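Putative transcriptional regulator MarR (Geobacillus stearothermophilus, PDB 2RDP) probably acts as a dimeric MarR-family transcriptional regulator that binds DNA through a winged-helix motif. Local coordinates at residues Arg30-Leu35 / Ile40-Phe45; Val89-Glu92 / Val98-Arg101; Glu61-Met66 / Ser71-Leu76; Glu126-Ser129 / Val135-Arg138. All coordinates share one frame; numbering follows the deposited sequence.

Interactions 3 and 2 follow one another in the winged-helix part of the subunit: the helix pair 61-66 / 71-76 and the hairpin 89-92 / 98-101 have centres about 15 Å apart, their nearest atoms about 5 Å apart. Interaction 1, which holds two of the three sodium ligands, lies about 17 Å from interaction 3, centre to centre, and touches it directly: Pro-43 O is 3.5 Å from Met-66 CE. Interaction 4 sits about 42 Å from interaction 2, between centres, across the middle of the chain. Interactions 1 and 4, with centres about 26 Å apart, both touch the second subunit, whereas 2 and 3 do not.

Interaction 1 of 4, residues Arg30-Leu35 / Ile40-Phe45; sequences RGREIL and ITPPQF. With NA (sodium ion), chain B.
Ile-40 meets Leu-35 through its longer branch: CG1 lies 3.7 Å from Leu-35 CD2, and CD1 follows it along the same methyl. A chi1 of 57° sets CG1 between the backbone N and the carbonyl carbon, the crowded position for this branch, and brings it up to the leucine. The backbone of the same two residues grips the sodium ion, with Leu-35 O at 2.6 Å and Ile-40 O at 2.7 Å from the metal; Tyr-38 O is the third protein ligand, so the cation ties the C-terminal part of helix 10-35 to the loop leading into helix 42-54. Thr-41 is the N-cap of helix 42-54. Its backbone N donates a hydrogen bond of 3.0 Å to Gln-44 OE1, approaching from above the plane of the amide carbonyl. Pro-42 touches two residues of helix 10-35, Leu-35 and Arg-32. Its CA packs 3.7 Å from Leu-35 CD1, while its CB and CG lie over one face of the Arg-32 guanidinium, CB 3.6 Å from Arg-32 NH1. The arginine reaches there because its chain bends at chi2 and chi3. Phe-45 closes the row, its CB 4.0 Å from Leu-35 CD1. The contact thus joins helix 10-35 to the start of helix 42-54; Leu-35 and Phe-45 also pack on Val-113 of helix 104-124, Gln-44 touches helix 70-82, and Phe-45 meets Arg-21 of the second subunit.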
loop_
_atom_site.group_PDB
_atom_site.type_symbol
_atom_site.label_atom_id
_atom_site.label_comp_id
_atom_site.label_asym_id
_atom_site.label_seq_id
_atom_site.Cartn_x
_atom_site.Cartn_y
_atom_site.Cartn_z
ATOM N N ARG A 30 -4.964 -7.903 -2.229
ATOM C CA ARG A 30 -4.397 -9.184 -2.694
ATOM C C ARG A 30 -3.435 -9.773 -1.650
ATOM O O ARG A 30 -3.491 -10.933 -1.347
ATOM C CB ARG A 30 -3.674 -9.013 -4.023
ATOM C CG ARG A 30 -4.613 -8.834 -5.123
ATOM C CD ARG A 30 -3.933 -8.277 -6.341
ATOM N NE ARG A 30 -4.879 -8.273 -7.452
ATOM C CZ ARG A 30 -5.109 -9.302 -8.261
ATOM N NH1 ARG A 30 -4.480 -10.461 -8.100
ATOM N NH2 ARG A 30 -5.987 -9.174 -9.238
ATOM N N GLY A 31 -2.573 -8.924 -1.095
ATOM C CA GLY A 31 -1.630 -9.305 -0.033
ATOM C C GLY A 31 -2.330 -9.867 1.171
ATOM O O GLY A 31 -1.905 -10.899 1.694
ATOM N N ARG A 32 -3.410 -9.194 1.604
ATOM C CA ARG A 32 -4.278 -9.637 2.722
ATOM C C ARG A 32 -4.904 -11.014 2.502
ATOM O O ARG A 32 -4.939 -11.840 3.417
ATOM C CB ARG A 32 -5.443 -8.669 3.003
ATOM C CG ARG A 32 -5.114 -7.234 3.418
ATOM C CD ARG A 32 -4.139 -7.227 4.527
ATOM N NE ARG A 32 -4.445 -6.203 5.529
ATOM C CZ ARG A 32 -3.636 -5.202 5.868
ATOM N NH1 ARG A 32 -2.442 -5.049 5.272
ATOM N NH2 ARG A 32 -4.040 -4.359 6.806
ATOM N N GLU A 33 -5.479 -11.197 1.323
ATOM C CA GLU A 33 -6.120 -12.410 0.945
ATOM C C GLU A 33 -5.120 -13.557 0.974
ATOM O O GLU A 33 -5.409 -14.612 1.520
ATOM C CB GLU A 33 -6.732 -12.243 -0.443
ATOM C CG GLU A 33 -7.982 -11.399 -0.362
ATOM C CD GLU A 33 -8.607 -11.006 -1.693
ATOM O OE1 GLU A 33 -8.032 -11.316 -2.773
ATOM O OE2 GLU A 33 -9.686 -10.349 -1.643
ATOM N N ILE A 34 -3.937 -13.332 0.413
ATOM C CA ILE A 34 -2.887 -14.342 0.409
ATOM C C ILE A 34 -2.499 -14.726 1.836
ATOM O O ILE A 34 -2.298 -15.874 2.126
ATOM C CB ILE A 34 -1.640 -13.857 -0.436
ATOM C CG1 ILE A 34 -1.936 -13.998 -1.930
ATOM C CG2 ILE A 34 -0.354 -14.583 -0.038
ATOM C CD1 ILE A 34 -0.991 -13.160 -2.795
ATOM N N LEU A 35 -2.395 -13.745 2.727
ATOM C CA LEU A 35 -1.956 -14.026 4.089
ATOM C C LEU A 35 -2.983 -14.698 4.956
ATOM O O LEU A 35 -2.634 -15.163 6.046
ATOM C CB LEU A 35 -1.448 -12.795 4.781
ATOM C CG LEU A 35 -0.018 -12.348 4.518
ATOM C CD1 LEU A 35 0.130 -11.086 5.380
ATOM C CD2 LEU A 35 1.011 -13.360 4.893
ATOM N N ILE A 40 1.002 -15.799 9.859
ATOM C CA ILE A 40 1.563 -14.489 10.210
ATOM C C ILE A 40 0.590 -13.376 9.864
ATOM O O ILE A 40 -0.386 -13.599 9.121
ATOM C CB ILE A 40 2.911 -14.233 9.514
ATOM C CG1 ILE A 40 2.760 -14.342 7.989
ATOM C CG2 ILE A 40 3.979 -15.209 10.072
ATOM C CD1 ILE A 40 3.968 -13.909 7.212
ATOM N N THR A 41 0.836 -12.199 10.419
ATOM C CA THR A 41 0.012 -11.037 10.154
ATOM C C THR A 41 0.738 -10.140 9.139
ATOM O O THR A 41 1.925 -10.368 8.850
ATOM C CB THR A 41 -0.326 -10.270 11.469
ATOM O OG1 THR A 41 0.847 -9.626 11.981
ATOM C CG2 THR A 41 -0.857 -11.237 12.508
ATOM N N PRO A 42 0.042 -9.122 8.576
ATOM C CA PRO A 42 0.727 -8.222 7.643
ATOM C C PRO A 42 2.012 -7.535 8.141
ATOM O O PRO A 42 2.976 -7.494 7.383
ATOM C CB PRO A 42 -0.348 -7.194 7.285
ATOM C CG PRO A 42 -1.594 -7.883 7.513
ATOM C CD PRO A 42 -1.385 -8.783 8.694
ATOM N N PRO A 43 2.034 -6.977 9.377
ATOM C CA PRO A 43 3.323 -6.379 9.817
ATOM C C PRO A 43 4.439 -7.420 10.093
ATOM O O PRO A 43 5.635 -7.081 9.969
ATOM C CB PRO A 43 2.956 -5.606 11.084
ATOM C CG PRO A 43 1.481 -5.659 11.186
ATOM C CD PRO A 43 0.989 -6.828 10.403
ATOM N N GLN A 44 4.064 -8.662 10.427
ATOM C CA GLN A 44 5.034 -9.727 10.535
ATOM C C GLN A 44 5.590 -10.094 9.152
ATOM O O GLN A 44 6.805 -10.246 8.994
ATOM C CB GLN A 44 4.466 -10.943 11.267
ATOM C CG GLN A 44 4.117 -10.661 12.719
ATOM C CD GLN A 44 3.289 -11.793 13.353
ATOM O OE1 GLN A 44 2.812 -12.692 12.675
ATOM N NE2 GLN A 44 3.130 -11.740 14.664
ATOM N N PHE A 45 4.720 -10.198 8.141
ATOM C CA PHE A 45 5.199 -10.278 6.756
ATOM C C PHE A 45 6.268 -9.200 6.432
ATOM O O PHE A 45 7.394 -9.535 6.033
ATOM C CB PHE A 45 4.043 -10.287 5.737
ATOM C CG PHE A 45 4.517 -10.228 4.315
ATOM C CD1 PHE A 45 5.006 -11.363 3.683
ATOM C CD2 PHE A 45 4.537 -9.014 3.631
ATOM C CE1 PHE A 45 5.498 -11.305 2.384
ATOM C CE2 PHE A 45 5.010 -8.948 2.300
ATOM C CZ PHE A 45 5.484 -10.120 1.688
HETATM NA NA NA B . -2.785 -14.724 8.561
#

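Interaction 2 of 4, residues Val89-Glu92 / Val98-Arg101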
loop_
_atom_site.group_PDB
_atom_site.type_symbol
_atom_site.label_atom_id
_atom_site.label_comp_id
_atom_site.label_asym_id
_atom_site.label_seq_id
_atom_site.Cartn_x
_atom_site.Cartn_y
_atom_site.Cartn_z
ATOM N N VAL A 89 19.905 -12.213 18.697
ATOM C CA VAL A 89 21.283 -12.694 18.700
ATOM C C VAL A 89 22.221 -11.543 18.965
ATOM O O VAL A 89 22.306 -10.618 18.156
ATOM C CB VAL A 89 21.684 -13.348 17.327
ATOM C CG1 VAL A 89 23.147 -13.833 17.371
ATOM C CG2 VAL A 89 20.771 -14.509 16.979
ATOM N N ARG A 90 22.945 -11.598 20.076
ATOM C CA ARG A 90 23.917 -10.551 20.351
ATOM C C ARG A 90 25.225 -10.761 19.612
ATOM O O ARG A 90 25.568 -11.887 19.266
ATOM C CB ARG A 90 24.164 -10.365 21.850
ATOM C CG ARG A 90 24.584 -11.591 22.618
ATOM C CD ARG A 90 24.935 -11.188 24.044
ATOM N NE ARG A 90 23.952 -10.235 24.572
ATOM C CZ ARG A 90 23.048 -10.524 25.506
ATOM N NH1 ARG A 90 22.202 -9.582 25.904
ATOM N NH2 ARG A 90 22.998 -11.746 26.052
ATOM N N ASP A 91 25.939 -9.666 19.358
ATOM C CA ASP A 91 27.303 -9.740 18.836
ATOM C C ASP A 91 28.228 -10.506 19.777
ATOM O O ASP A 91 28.054 -10.489 21.008
ATOM C CB ASP A 91 27.888 -8.342 18.612
ATOM C CG ASP A 91 27.839 -7.919 17.160
ATOM O OD1 ASP A 91 28.182 -8.732 16.262
ATOM O OD2 ASP A 91 27.464 -6.758 16.909
ATOM N N GLU A 92 29.207 -11.188 19.192
ATOM C CA GLU A 92 30.289 -11.752 19.980
ATOM C C GLU A 92 31.210 -10.588 20.351
ATOM O O GLU A 92 31.710 -10.517 21.477
ATOM C CB GLU A 92 31.030 -12.829 19.185
ATOM C CG GLU A 92 30.101 -13.799 18.434
ATOM C CD GLU A 92 30.859 -14.813 17.584
ATOM O OE1 GLU A 92 31.832 -15.423 18.100
ATOM O OE2 GLU A 92 30.467 -14.999 16.402
ATOM N N VAL A 98 22.171 -6.274 20.109
ATOM C CA VAL A 98 21.368 -7.471 19.846
ATOM C C VAL A 98 20.651 -7.285 18.506
ATOM O O VAL A 98 20.073 -6.227 18.252
ATOM C CB VAL A 98 20.303 -7.723 20.952
ATOM C CG1 VAL A 98 19.292 -8.794 20.515
ATOM C CG2 VAL A 98 20.950 -8.107 22.265
ATOM N N ARG A 99 20.734 -8.300 17.646
ATOM C CA ARG A 99 20.094 -8.275 16.342
ATOM C C ARG A 99 18.998 -9.328 16.259
ATOM O O ARG A 99 19.045 -10.331 16.959
ATOM C CB ARG A 99 21.114 -8.504 15.229
ATOM C CG ARG A 99 22.090 -7.382 15.069
ATOM C CD ARG A 99 23.011 -7.578 13.883
ATOM N NE ARG A 99 23.983 -6.489 13.836
ATOM C CZ ARG A 99 25.162 -6.509 14.460
ATOM N NH1 ARG A 99 25.541 -7.571 15.175
ATOM N NH2 ARG A 99 25.972 -5.462 14.368
ATOM N N ILE A 100 18.028 -9.085 15.384
ATOM C CA ILE A 100 16.968 -10.017 15.105
ATOM C C ILE A 100 17.434 -10.859 13.935
ATOM O O ILE A 100 17.904 -10.334 12.928
ATOM C CB ILE A 100 15.634 -9.292 14.744
ATOM C CG1 ILE A 100 15.311 -8.167 15.744
ATOM C CG2 ILE A 100 14.484 -10.277 14.656
ATOM C CD1 ILE A 100 15.586 -8.533 17.221
ATOM N N ARG A 101 17.321 -12.173 14.082
ATOM C CA ARG A 101 17.693 -13.104 13.035
ATOM C C ARG A 101 16.505 -13.968 12.645
ATOM O O ARG A 101 15.867 -14.599 13.501
ATOM C CB ARG A 101 18.823 -14.003 13.516
ATOM C CG ARG A 101 18.970 -15.288 12.736
ATOM C CD ARG A 101 20.150 -16.082 13.259
ATOM N NE ARG A 101 21.366 -15.273 13.197
ATOM C CZ ARG A 101 22.543 -15.631 13.705
ATOM N NH1 ARG A 101 22.688 -16.810 14.314
ATOM N NH2 ARG A 101 23.581 -14.804 13.596
#
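Val-89 and Arg-99 form an antiparallel hydrogen-bonded pair in which both backbone groups of each residue are used. Val-89 N gives a bond of 2.7 Å to Arg-99 O, and Arg-99 N returns one of 2.8 Å to Val-89 O. Next along, Arg-90 and Val-98 make the non-hydrogen-bonded pair, with Arg-90 CB 3.9 Å from Val-98 CG2. Just past the strand, Asp-91, whose backbone is hydrogen-bonded to Val-97, offers a single oxygen to the guanidinium edge: OD2 lies 2.7 Å from Arg-99 NH1 and 3.2 Å from Arg-99 NH2. Both bonds are weak in angle, and the carboxylate stands steeply to the guanidinium, planes 77° apart. Arg-99 reaches it with a chain extended from CG to NE. An asparagine in place of Asp-91 would probably leave the Arg-99 guanidinium without this carboxylate and freer to swing. On the same sheet face Val-89 CG2 sits over one face of the Arg-101 guanidinium, 3.9 Å from Arg-101 CZ, while Arg-101 NH2 is satisfied by a salt bridge to Asp-56. Strands 86-90 and 98-102 make the beta hairpin that is the wing of a winged-helix fold.

Interaction 3 of 4, residues Glu61-Met66 / Ser71-Leu76; sequences ELSNKM and STTTDL
Thr-73 is the centre of this contact, touching both Leu-62 and Ser-63. Its hydroxyl side is pressed against the serine: Thr-73 OG1 lies 2.9 Å from Ser-63 CB, a tight, unusually short contact. The hydroxyls find their partners along their own chain, Thr-73 OG1 on Ala-69 O and Ser-63 OG on Gly-60 O, with Val-59 O as a second acceptor, and these buried polar groups are thereby satisfied. The serine is turned that way by a chi1 of 69°, which holds OG back over its own helix and leaves CB as the surface that meets the threonine. The methyl of Thr-73, CG2, is trans to the backbone N; it rests 4.0 Å from Leu-62 CG and also borders Ser-63. A glycine in place of Thr-73 would probably open a gap beside Ser-63 and Leu-62 and leave Ala-69 O without this hydroxyl partner. Helices 59-66 and 70-82 form the helix-turn-helix of the winged-helix domain, the second being the probable recognition helix by analogy with the family; the short segments run at 111° to each other, with axes 9.3 Å apart. Further along, Leu-76 and selenomethionine Met-66 meet tip to tip, Leu-76 CD2 3.8 Å from Met-66 CE. A bend at chi3 of Met-66 turns the methyl toward the leucine, and the selenium stands slightly farther off. Met-66 also packs on Val-46 and Trp-50 of helix 42-54, while Leu-76 touches Gln-44 of that helix.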
loop_
_atom_site.group_PDB
_atom_site.type_symbol
_atom_site.label_atom_id
_atom_site.label_comp_id
_atom_site.label_asym_id
_atom_site.label_seq_id
_atom_site.Cartn_x
_atom_site.Cartn_y
_atom_site.Cartn_z
ATOM N N GLU A 61 17.239 -0.702 13.542
ATOM C CA GLU A 61 17.331 -0.763 12.091
ATOM C C GLU A 61 16.024 -1.210 11.474
ATOM O O GLU A 61 15.581 -0.674 10.451
ATOM C CB GLU A 61 18.425 -1.721 11.664
ATOM C CG GLU A 61 19.749 -1.359 12.239
ATOM C CD GLU A 61 20.860 -2.255 11.750
ATOM O OE1 GLU A 61 21.859 -1.683 11.265
ATOM O OE2 GLU A 61 20.747 -3.502 11.861
ATOM N N LEU A 62 15.391 -2.179 12.105
ATOM C CA LEU A 62 14.150 -2.720 11.594
ATOM C C LEU A 62 13.067 -1.663 11.646
ATOM O O LEU A 62 12.322 -1.463 10.694
ATOM C CB LEU A 62 13.746 -3.993 12.389
ATOM C CG LEU A 62 12.479 -4.743 11.944
ATOM C CD1 LEU A 62 12.581 -5.135 10.461
ATOM C CD2 LEU A 62 12.256 -5.999 12.766
ATOM N N SER A 63 12.995 -0.955 12.755
ATOM C CA SER A 63 11.949 0.048 12.906
ATOM C C SER A 63 12.131 1.209 11.923
ATOM O O SER A 63 11.147 1.757 11.446
ATOM C CB SER A 63 11.883 0.550 14.360
ATOM O OG SER A 63 13.032 1.299 14.612
ATOM N N ASN A 64 13.377 1.585 11.632
ATOM C CA ASN A 64 13.651 2.616 10.600
ATOM C C ASN A 64 13.235 2.219 9.187
ATOM O O ASN A 64 12.822 3.082 8.401
ATOM C CB ASN A 64 15.118 3.071 10.622
ATOM C CG ASN A 64 15.417 4.022 11.789
ATOM O OD1 ASN A 64 14.505 4.648 12.329
ATOM N ND2 ASN A 64 16.693 4.133 12.177
ATOM N N LYS A 65 13.350 0.920 8.891
ATOM C CA LYS A 65 12.892 0.328 7.634
ATOM C C LYS A 65 11.393 0.276 7.498
ATOM O O LYS A 65 10.871 0.395 6.411
ATOM C CB LYS A 65 13.535 -1.047 7.421
ATOM C CG LYS A 65 14.963 -0.824 6.943
ATOM C CD LYS A 65 15.739 -2.062 6.639
ATOM C CE LYS A 65 17.178 -1.662 6.220
ATOM N NZ LYS A 65 17.200 -0.713 5.046
HETATM N N MSE A 66 10.698 0.153 8.619
HETATM C CA MSE A 66 9.254 -0.031 8.622
HETATM C C MSE A 66 8.524 1.219 8.986
HETATM O O MSE A 66 7.286 1.236 8.942
HETATM C CB MSE A 66 8.883 -1.104 9.632
HETATM C CG MSE A 66 9.378 -2.447 9.237
HETATM SE SE MSE A 66 8.799 -3.845 10.458
HETATM C CE MSE A 66 6.831 -3.818 10.209
ATOM N N SER A 71 9.026 1.194 20.304
ATOM C CA SER A 71 8.107 0.451 21.165
ATOM C C SER A 71 7.265 -0.532 20.354
ATOM O O SER A 71 7.160 -1.704 20.703
ATOM C CB SER A 71 7.199 1.420 21.956
ATOM O OG SER A 71 6.332 2.125 21.064
ATOM N N THR A 72 6.681 -0.040 19.271
ATOM C CA THR A 72 5.896 -0.852 18.307
ATOM C C THR A 72 6.709 -1.981 17.708
ATOM O O THR A 72 6.222 -3.122 17.610
ATOM C CB THR A 72 5.359 0.028 17.154
ATOM O OG1 THR A 72 4.820 1.236 17.705
ATOM C CG2 THR A 72 4.262 -0.690 16.341
ATOM N N THR A 73 7.939 -1.686 17.290
ATOM C CA THR A 73 8.748 -2.695 16.655
ATOM C C THR A 73 9.179 -3.784 17.643
ATOM O O THR A 73 9.316 -4.922 17.271
ATOM C CB THR A 73 9.970 -2.085 15.985
ATOM O OG1 THR A 73 9.541 -0.979 15.191
ATOM C CG2 THR A 73 10.674 -3.126 15.109
ATOM N N THR A 74 9.370 -3.417 18.901
ATOM C CA THR A 74 9.790 -4.343 19.949
ATOM C C THR A 74 8.671 -5.322 20.278
ATOM O O THR A 74 8.939 -6.480 20.456
ATOM C CB THR A 74 10.246 -3.545 21.224
ATOM O OG1 THR A 74 11.332 -2.673 20.876
ATOM C CG2 THR A 74 10.648 -4.467 22.393
ATOM N N ASP A 75 7.432 -4.834 20.396
ATOM C CA ASP A 75 6.259 -5.699 20.608
ATOM C C ASP A 75 6.086 -6.694 19.465
ATOM O O ASP A 75 5.738 -7.843 19.681
ATOM C CB ASP A 75 4.978 -4.879 20.749
ATOM C CG ASP A 75 4.950 -3.999 22.036
ATOM O OD1 ASP A 75 5.779 -4.192 22.965
ATOM O OD2 ASP A 75 4.069 -3.099 22.107
ATOM N N LEU A 76 6.324 -6.246 18.243
ATOM C CA LEU A 76 6.229 -7.100 17.059
ATOM C C LEU A 76 7.301 -8.201 17.068
ATOM O O LEU A 76 6.998 -9.386 16.888
ATOM C CB LEU A 76 6.326 -6.229 15.809
ATOM C CG LEU A 76 6.233 -6.899 14.432
ATOM C CD1 LEU A 76 4.832 -7.376 14.160
ATOM C CD2 LEU A 76 6.614 -5.850 13.416
#

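Interaction 4 of 4, residues Glu126-Ser129 / Val135-Arg138; sequences ESFS and VFER
Phe-128 presents the edge of its ring to the face of Phe-136, and this aromatic pair is the whole of the contact between the two segments. Segment 126-129 follows helix 104-124 in the chain. Ser-127 packs against Glu-146 of the second subunit, which places the turn at the dimer interface. Phe-128 then points its side chain toward helix 130-147. Its CE2 lies 4.1 Å from Phe-136 CG, over one face of that ring but offset toward the rim. The centroids are 5.4 Å apart and the planes stand at 60°, a tilted edge-to-face arrangement in which the CE2 corner of Phe-128 leans over the face of its partner. The Phe-136 side chain leaves the helix with CG trans to its backbone N (chi1 -178°), which carries its ring out toward the loop. The second subunit adds to the pair: Lys-142 of that chain makes a cation-pi contact with Phe-128, and Cys-139 of that chain packs on Phe-136. Ser-129 ends the segment as the N-cap of helix 130-147. Its hydroxyl caps a backbone N of the first turn, and its own N is bonded to Glu-132 OE1, a reciprocal pattern consistent with a capping box. The two buried phenylalanines thus join the loop after helix 104-124 to helix 130-147, in the region of terminal helices through which MarR-family proteins characteristically dimerise.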
loop_
_atom_site.group_PDB
_atom_site.type_symbol
_atom_site.label_atom_id
_atom_site.label_comp_id
_atom_site.label_asym_id
_atom_site.label_seq_id
_atom_site.Cartn_x
_atom_site.Cartn_y
_atom_site.Cartn_z
ATOM N N GLU A 126 -0.658 -11.897 -17.404
ATOM C CA GLU A 126 -0.667 -12.841 -18.516
ATOM C C GLU A 126 -1.160 -12.240 -19.819
ATOM O O GLU A 126 -0.849 -12.764 -20.885
ATOM C CB GLU A 126 -1.382 -14.158 -18.187
ATOM C CG GLU A 126 -2.911 -14.153 -18.291
ATOM C CD GLU A 126 -3.547 -15.215 -17.366
ATOM O OE1 GLU A 126 -3.053 -16.377 -17.390
ATOM O OE2 GLU A 126 -4.513 -14.879 -16.604
ATOM N N SER A 127 -1.877 -11.125 -19.731
ATOM C CA SER A 127 -2.334 -10.432 -20.927
ATOM C C SER A 127 -1.376 -9.336 -21.415
ATOM O O SER A 127 -1.605 -8.761 -22.472
ATOM C CB SER A 127 -3.741 -9.865 -20.747
ATOM O OG SER A 127 -3.708 -8.792 -19.835
ATOM N N PHE A 128 -0.308 -9.046 -20.671
ATOM C CA PHE A 128 0.739 -8.191 -21.214
ATOM C C PHE A 128 1.545 -8.997 -22.226
ATOM O O PHE A 128 1.821 -10.179 -22.001
ATOM C CB PHE A 128 1.674 -7.726 -20.117
ATOM C CG PHE A 128 1.092 -6.689 -19.196
ATOM C CD1 PHE A 128 -0.119 -6.908 -18.530
ATOM C CD2 PHE A 128 1.808 -5.510 -18.943
ATOM C CE1 PHE A 128 -0.646 -5.927 -17.643
ATOM C CE2 PHE A 128 1.325 -4.531 -18.076
ATOM C CZ PHE A 128 0.090 -4.733 -17.417
ATOM N N SER A 129 1.918 -8.364 -23.342
ATOM C CA SER A 129 2.842 -8.960 -24.303
ATOM C C SER A 129 4.288 -8.919 -23.779
ATOM O O SER A 129 4.591 -8.152 -22.887
ATOM C CB SER A 129 2.756 -8.199 -25.635
ATOM O OG SER A 129 3.242 -6.867 -25.522
ATOM N N VAL A 135 8.879 -3.013 -20.970
ATOM C CA VAL A 135 8.641 -1.568 -20.809
ATOM C C VAL A 135 8.113 -1.253 -19.409
ATOM O O VAL A 135 8.614 -0.344 -18.709
ATOM C CB VAL A 135 7.678 -1.048 -21.914
ATOM C CG1 VAL A 135 7.135 0.315 -21.590
ATOM C CG2 VAL A 135 8.410 -1.055 -23.276
ATOM N N PHE A 136 7.098 -2.016 -19.016
ATOM C CA PHE A 136 6.509 -1.913 -17.716
ATOM C C PHE A 136 7.576 -2.011 -16.593
ATOM O O PHE A 136 7.647 -1.153 -15.721
ATOM C CB PHE A 136 5.435 -2.986 -17.608
ATOM C CG PHE A 136 4.701 -2.988 -16.321
ATOM C CD1 PHE A 136 3.879 -1.932 -15.977
ATOM C CD2 PHE A 136 4.840 -4.078 -15.434
ATOM C CE1 PHE A 136 3.180 -1.924 -14.777
ATOM C CE2 PHE A 136 4.149 -4.089 -14.197
ATOM C CZ PHE A 136 3.315 -3.009 -13.886
ATOM N N GLU A 137 8.432 -3.021 -16.645
ATOM C CA GLU A 137 9.499 -3.161 -15.681
ATOM C C GLU A 137 10.453 -1.968 -15.681
ATOM O O GLU A 137 10.891 -1.494 -14.635
ATOM C CB GLU A 137 10.303 -4.439 -15.971
ATOM C CG GLU A 137 11.417 -4.719 -14.944
ATOM C CD GLU A 137 12.403 -5.742 -15.437
ATOM O OE1 GLU A 137 13.463 -5.877 -14.806
ATOM O OE2 GLU A 137 12.145 -6.375 -16.491
ATOM N N ARG A 138 10.828 -1.546 -16.864
ATOM C CA ARG A 138 11.603 -0.345 -17.027
ATOM C C ARG A 138 10.977 0.885 -16.325
ATOM O O ARG A 138 11.686 1.591 -15.608
ATOM C CB ARG A 138 11.799 -0.086 -18.512
ATOM C CG ARG A 138 13.193 0.362 -18.832
ATOM C CD ARG A 138 13.331 0.604 -20.326
ATOM N NE ARG A 138 13.635 -0.614 -21.073
ATOM C CZ ARG A 138 13.076 -0.951 -22.234
ATOM N NH1 ARG A 138 12.123 -0.170 -22.776
ATOM N NH2 ARG A 138 13.465 -2.080 -22.839
#